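Long-range contact in potential RNA-dependent RNA polymerase (Human picobirnavirus, PDB 5I62), which copies RNA from an RNA template, and probably serves both transcription and replication of the viral double-stranded RNA genome: residues F68-M79 and Y417-M428. Sequence-based numbering, arbitrary orientation.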
loop_
_atom_site.group_PDB
_atom_site.type_symbol
_atom_site.label_atom_id
_atom_site.label_comp_id
_atom_site.label_asym_id
_atom_site.label_seq_id
_atom_site.Cartn_x
_atom_site.Cartn_y
_atom_site.Cartn_z
ATOM N N PHE A 68 -15.331 7.327 13.932
ATOM C CA PHE A 68 -14.488 6.894 12.820
ATOM C C PHE A 68 -14.751 7.740 11.581
ATOM O O PHE A 68 -13.818 8.231 10.941
ATOM C CB PHE A 68 -14.766 5.411 12.578
ATOM C CG PHE A 68 -14.261 4.856 11.267
ATOM C CD1 PHE A 68 -12.947 4.445 11.125
ATOM C CD2 PHE A 68 -15.139 4.644 10.217
ATOM C CE1 PHE A 68 -12.504 3.877 9.933
ATOM C CE2 PHE A 68 -14.700 4.077 9.026
ATOM C CZ PHE A 68 -13.372 3.691 8.895
ATOM N N GLU A 69 -16.028 7.952 11.262
ATOM C CA GLU A 69 -16.407 8.785 10.128
ATOM C C GLU A 69 -15.951 10.232 10.316
ATOM O O GLU A 69 -15.411 10.845 9.387
ATOM C CB GLU A 69 -17.920 8.724 9.928
ATOM C CG GLU A 69 -18.449 7.403 9.369
ATOM C CD GLU A 69 -18.535 7.416 7.847
ATOM O OE1 GLU A 69 -17.847 8.262 7.229
ATOM O OE2 GLU A 69 -19.286 6.589 7.272
ATOM N N ASP A 70 -16.196 10.803 11.506
ATOM C CA ASP A 70 -15.749 12.157 11.822
ATOM C C ASP A 70 -14.240 12.302 11.678
ATOM O O ASP A 70 -13.747 13.313 11.160
ATOM C CB ASP A 70 -16.155 12.537 13.247
ATOM C CG ASP A 70 -17.597 12.989 13.356
ATOM O OD1 ASP A 70 -18.248 13.188 12.310
ATOM O OD2 ASP A 70 -18.076 13.161 14.498
ATOM N N ASP A 71 -13.491 11.316 12.176
ATOM C CA ASP A 71 -12.040 11.318 12.019
ATOM C C ASP A 71 -11.626 11.397 10.545
ATOM O O ASP A 71 -10.771 12.208 10.174
ATOM C CB ASP A 71 -11.457 10.072 12.677
ATOM C CG ASP A 71 -9.960 9.984 12.532
ATOM O OD1 ASP A 71 -9.239 10.816 13.124
ATOM O OD2 ASP A 71 -9.498 9.084 11.805
ATOM N N LEU A 72 -12.201 10.541 9.691
ATOM C CA LEU A 72 -11.773 10.518 8.294
ATOM C C LEU A 72 -12.316 11.715 7.518
ATOM O O LEU A 72 -11.717 12.132 6.518
ATOM C CB LEU A 72 -12.183 9.202 7.634
ATOM C CG LEU A 72 -11.384 8.001 8.166
ATOM C CD1 LEU A 72 -11.831 6.690 7.568
ATOM C CD2 LEU A 72 -9.901 8.224 7.871
ATOM N N ARG A 73 -13.452 12.265 7.954
ATOM C CA ARG A 73 -13.974 13.483 7.350
ATOM C C ARG A 73 -12.948 14.613 7.383
ATOM O O ARG A 73 -12.881 15.421 6.447
ATOM C CB ARG A 73 -15.251 13.912 8.064
ATOM C CG ARG A 73 -15.842 15.175 7.489
ATOM C CD ARG A 73 -17.214 15.469 8.045
ATOM N NE ARG A 73 -17.966 16.287 7.098
ATOM C CZ ARG A 73 -18.983 17.077 7.428
ATOM N NH1 ARG A 73 -19.361 17.172 8.697
ATOM N NH2 ARG A 73 -19.608 17.783 6.494
ATOM N N LYS A 74 -12.132 14.678 8.440
ATOM C CA LYS A 74 -11.135 15.733 8.554
ATOM C C LYS A 74 -10.033 15.614 7.507
ATOM O O LYS A 74 -9.304 16.585 7.300
ATOM C CB LYS A 74 -10.511 15.729 9.942
ATOM C CG LYS A 74 -11.503 15.847 11.080
ATOM C CD LYS A 74 -10.766 15.750 12.406
ATOM C CE LYS A 74 -11.690 16.012 13.570
ATOM N NZ LYS A 74 -11.044 15.552 14.833
ATOM N N LYS A 75 -9.874 14.450 6.860
ATOM C CA LYS A 75 -8.854 14.275 5.829
ATOM C C LYS A 75 -9.385 14.546 4.426
ATOM O O LYS A 75 -8.588 14.661 3.488
ATOM C CB LYS A 75 -8.262 12.857 5.869
ATOM C CG LYS A 75 -7.621 12.429 7.212
ATOM C CD LYS A 75 -6.386 13.238 7.582
ATOM C CE LYS A 75 -5.713 12.653 8.841
ATOM N NZ LYS A 75 -4.443 13.353 9.229
ATOM N N VAL A 76 -10.708 14.627 4.268
ATOM C CA VAL A 76 -11.313 14.832 2.961
ATOM C C VAL A 76 -10.766 16.107 2.336
ATOM O O VAL A 76 -10.652 17.146 3.000
ATOM C CB VAL A 76 -12.841 14.858 3.101
ATOM C CG1 VAL A 76 -13.487 15.291 1.809
ATOM C CG2 VAL A 76 -13.347 13.467 3.512
ATOM N N GLY A 77 -10.383 16.019 1.069
ATOM C CA GLY A 77 -9.866 17.159 0.350
ATOM C C GLY A 77 -9.144 16.765 -0.924
ATOM O O GLY A 77 -9.256 15.637 -1.415
ATOM N N PRO A 78 -8.372 17.702 -1.476
ATOM C CA PRO A 78 -7.672 17.435 -2.742
ATOM C C PRO A 78 -6.693 16.276 -2.617
ATOM O O PRO A 78 -6.220 15.945 -1.527
ATOM C CB PRO A 78 -6.937 18.753 -3.026
ATOM C CG PRO A 78 -7.701 19.811 -2.237
ATOM C CD PRO A 78 -8.183 19.087 -0.998
ATOM N N MET A 79 -6.401 15.654 -3.761
ATOM C CA MET A 79 -5.373 14.627 -3.871
ATOM C C MET A 79 -4.361 14.880 -4.980
ATOM O O MET A 79 -3.380 14.135 -5.081
ATOM C CB MET A 79 -6.000 13.251 -4.129
ATOM C CG MET A 79 -7.099 12.888 -3.188
ATOM S SD MET A 79 -8.114 11.575 -3.894
ATOM C CE MET A 79 -6.961 10.210 -3.801
ATOM N N TYR A 417 -16.265 0.729 5.654
ATOM C CA TYR A 417 -15.487 1.816 5.090
ATOM C C TYR A 417 -16.220 3.134 5.328
ATOM O O TYR A 417 -17.450 3.182 5.368
ATOM C CB TYR A 417 -15.268 1.561 3.605
ATOM C CG TYR A 417 -14.204 2.398 2.938
ATOM C CD1 TYR A 417 -12.882 1.974 2.902
ATOM C CD2 TYR A 417 -14.535 3.581 2.301
ATOM C CE1 TYR A 417 -11.899 2.732 2.260
ATOM C CE2 TYR A 417 -13.577 4.343 1.658
ATOM C CZ TYR A 417 -12.262 3.915 1.638
ATOM O OH TYR A 417 -11.324 4.681 1.004
ATOM N N SER A 418 -15.454 4.204 5.517
ATOM C CA SER A 418 -16.052 5.509 5.769
ATOM C C SER A 418 -16.761 6.030 4.523
ATOM O O SER A 418 -16.133 6.183 3.471
ATOM C CB SER A 418 -14.978 6.502 6.198
ATOM O OG SER A 418 -15.490 7.819 6.184
ATOM N N THR A 419 -18.056 6.335 4.644
ATOM C CA THR A 419 -18.736 7.010 3.539
ATOM C C THR A 419 -18.164 8.402 3.312
ATOM O O THR A 419 -18.157 8.899 2.177
ATOM C CB THR A 419 -20.242 7.102 3.792
ATOM O OG1 THR A 419 -20.494 7.790 5.034
ATOM C CG2 THR A 419 -20.862 5.711 3.833
ATOM N N MET A 420 -17.698 9.061 4.376
ATOM C CA MET A 420 -17.116 10.392 4.204
ATOM C C MET A 420 -15.837 10.317 3.382
ATOM O O MET A 420 -15.625 11.116 2.460
ATOM C CB MET A 420 -16.855 11.068 5.554
ATOM C CG MET A 420 -18.126 11.430 6.345
ATOM S SD MET A 420 -19.234 12.577 5.475
ATOM C CE MET A 420 -18.127 13.878 5.044
ATOM N N ARG A 421 -14.973 9.357 3.700
ATOM C CA ARG A 421 -13.782 9.149 2.882
ATOM C C ARG A 421 -14.155 8.814 1.445
ATOM O O ARG A 421 -13.529 9.319 0.498
ATOM C CB ARG A 421 -12.910 8.050 3.476
ATOM C CG ARG A 421 -11.590 7.840 2.726
ATOM C CD ARG A 421 -10.672 6.981 3.568
ATOM N NE ARG A 421 -9.323 6.805 3.035
ATOM C CZ ARG A 421 -8.329 7.680 3.172
ATOM N NH1 ARG A 421 -8.523 8.847 3.791
ATOM N NH2 ARG A 421 -7.132 7.391 2.675
ATOM N N ALA A 422 -15.176 7.969 1.262
ATOM C CA ALA A 422 -15.630 7.632 -0.084
ATOM C C ALA A 422 -16.053 8.881 -0.847
ATOM O O ALA A 422 -15.669 9.072 -2.007
ATOM C CB ALA A 422 -16.776 6.620 -0.020
ATOM N N LEU A 423 -16.847 9.748 -0.209
ATOM C CA LEU A 423 -17.326 10.957 -0.880
ATOM C C LEU A 423 -16.173 11.843 -1.329
ATOM O O LEU A 423 -16.200 12.396 -2.434
ATOM C CB LEU A 423 -18.255 11.742 0.033
ATOM C CG LEU A 423 -19.666 11.209 0.177
ATOM C CD1 LEU A 423 -20.422 12.070 1.175
ATOM C CD2 LEU A 423 -20.346 11.253 -1.199
ATOM N N GLY A 424 -15.167 12.021 -0.469
ATOM C CA GLY A 424 -14.010 12.812 -0.861
ATOM C C GLY A 424 -13.328 12.256 -2.098
ATOM O O GLY A 424 -12.920 13.003 -2.992
ATOM N N ARG A 425 -13.209 10.925 -2.176
ATOM C CA ARG A 425 -12.563 10.303 -3.327
ATOM C C ARG A 425 -13.436 10.372 -4.571
ATOM O O ARG A 425 -12.919 10.465 -5.687
ATOM C CB ARG A 425 -12.208 8.860 -3.010
ATOM C CG ARG A 425 -11.216 8.773 -1.891
ATOM C CD ARG A 425 -10.483 7.466 -1.867
ATOM N NE ARG A 425 -9.328 7.610 -0.993
ATOM C CZ ARG A 425 -8.199 6.932 -1.134
ATOM N NH1 ARG A 425 -8.076 6.051 -2.123
ATOM N NH2 ARG A 425 -7.197 7.135 -0.291
ATOM N N LEU A 426 -14.757 10.286 -4.407
ATOM C CA LEU A 426 -15.644 10.459 -5.554
ATOM C C LEU A 426 -15.535 11.872 -6.116
ATOM O O LEU A 426 -15.649 12.082 -7.333
ATOM C CB LEU A 426 -17.080 10.147 -5.147
ATOM C CG LEU A 426 -17.375 8.681 -4.840
ATOM C CD1 LEU A 426 -18.786 8.527 -4.291
ATOM C CD2 LEU A 426 -17.172 7.819 -6.075
ATOM N N ALA A 427 -15.306 12.855 -5.248
ATOM C CA ALA A 427 -15.327 14.249 -5.670
ATOM C C ALA A 427 -13.975 14.740 -6.179
ATOM O O ALA A 427 -13.920 15.669 -6.994
ATOM C CB ALA A 427 -15.803 15.128 -4.514
ATOM N N MET A 428 -12.886 14.119 -5.742
ATOM C CA MET A 428 -11.532 14.603 -5.979
ATOM C C MET A 428 -10.682 13.483 -6.544
ATOM O O MET A 428 -10.732 12.359 -6.047
ATOM C CB MET A 428 -10.892 15.092 -4.687
ATOM C CG MET A 428 -11.585 16.263 -4.067
ATOM S SD MET A 428 -11.051 17.704 -4.971
ATOM C CE MET A 428 -11.682 19.008 -3.907
HETATM O O HOH W 1 -10.751 10.604 4.253
#
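Glu69 closes the N-terminal end of helix 419-427 with its carboxylate, and a glutamate suits the place because each oxygen can take two or more donors. OE1 accepts Met420 N through its syn lone pair in a nearly straight bond (167°), and also Ser418 OG, 2.6 Å away, from above the carboxylate plane. OE2 receives Thr419 N and Thr419 OG1 from opposite faces of that plane, the hydroxyl at 2.8 Å. Ser418 is the N-cap: its OG turned from the backbone N (chi1 168°), it gives to Glu69 OE1 while accepting Arg421 N at 3.0 Å. His457 also bonds Glu69 OE2.

A water carries the next polar link, from Leu72 O to Arg421 NH1.

Apolar groups fill in between. Leu72 CD1 presses on Ser418 CB at 3.4 Å, and the flexible Met420 bends its CE against Arg73, whose guanidinium pairs with Asp49. Val76 CG1 lies 3.7 Å from Gly424 CA, as glycine has no side chain. Met79 CE covers one face of the Arg425 guanidinium, which is bridged to Glu190.

Five bonds thus fix a buried carboxylate at a helix start, whose dipole probably stabilises its negative charge, joining helix 63-73 and the following loop to helix 419-427.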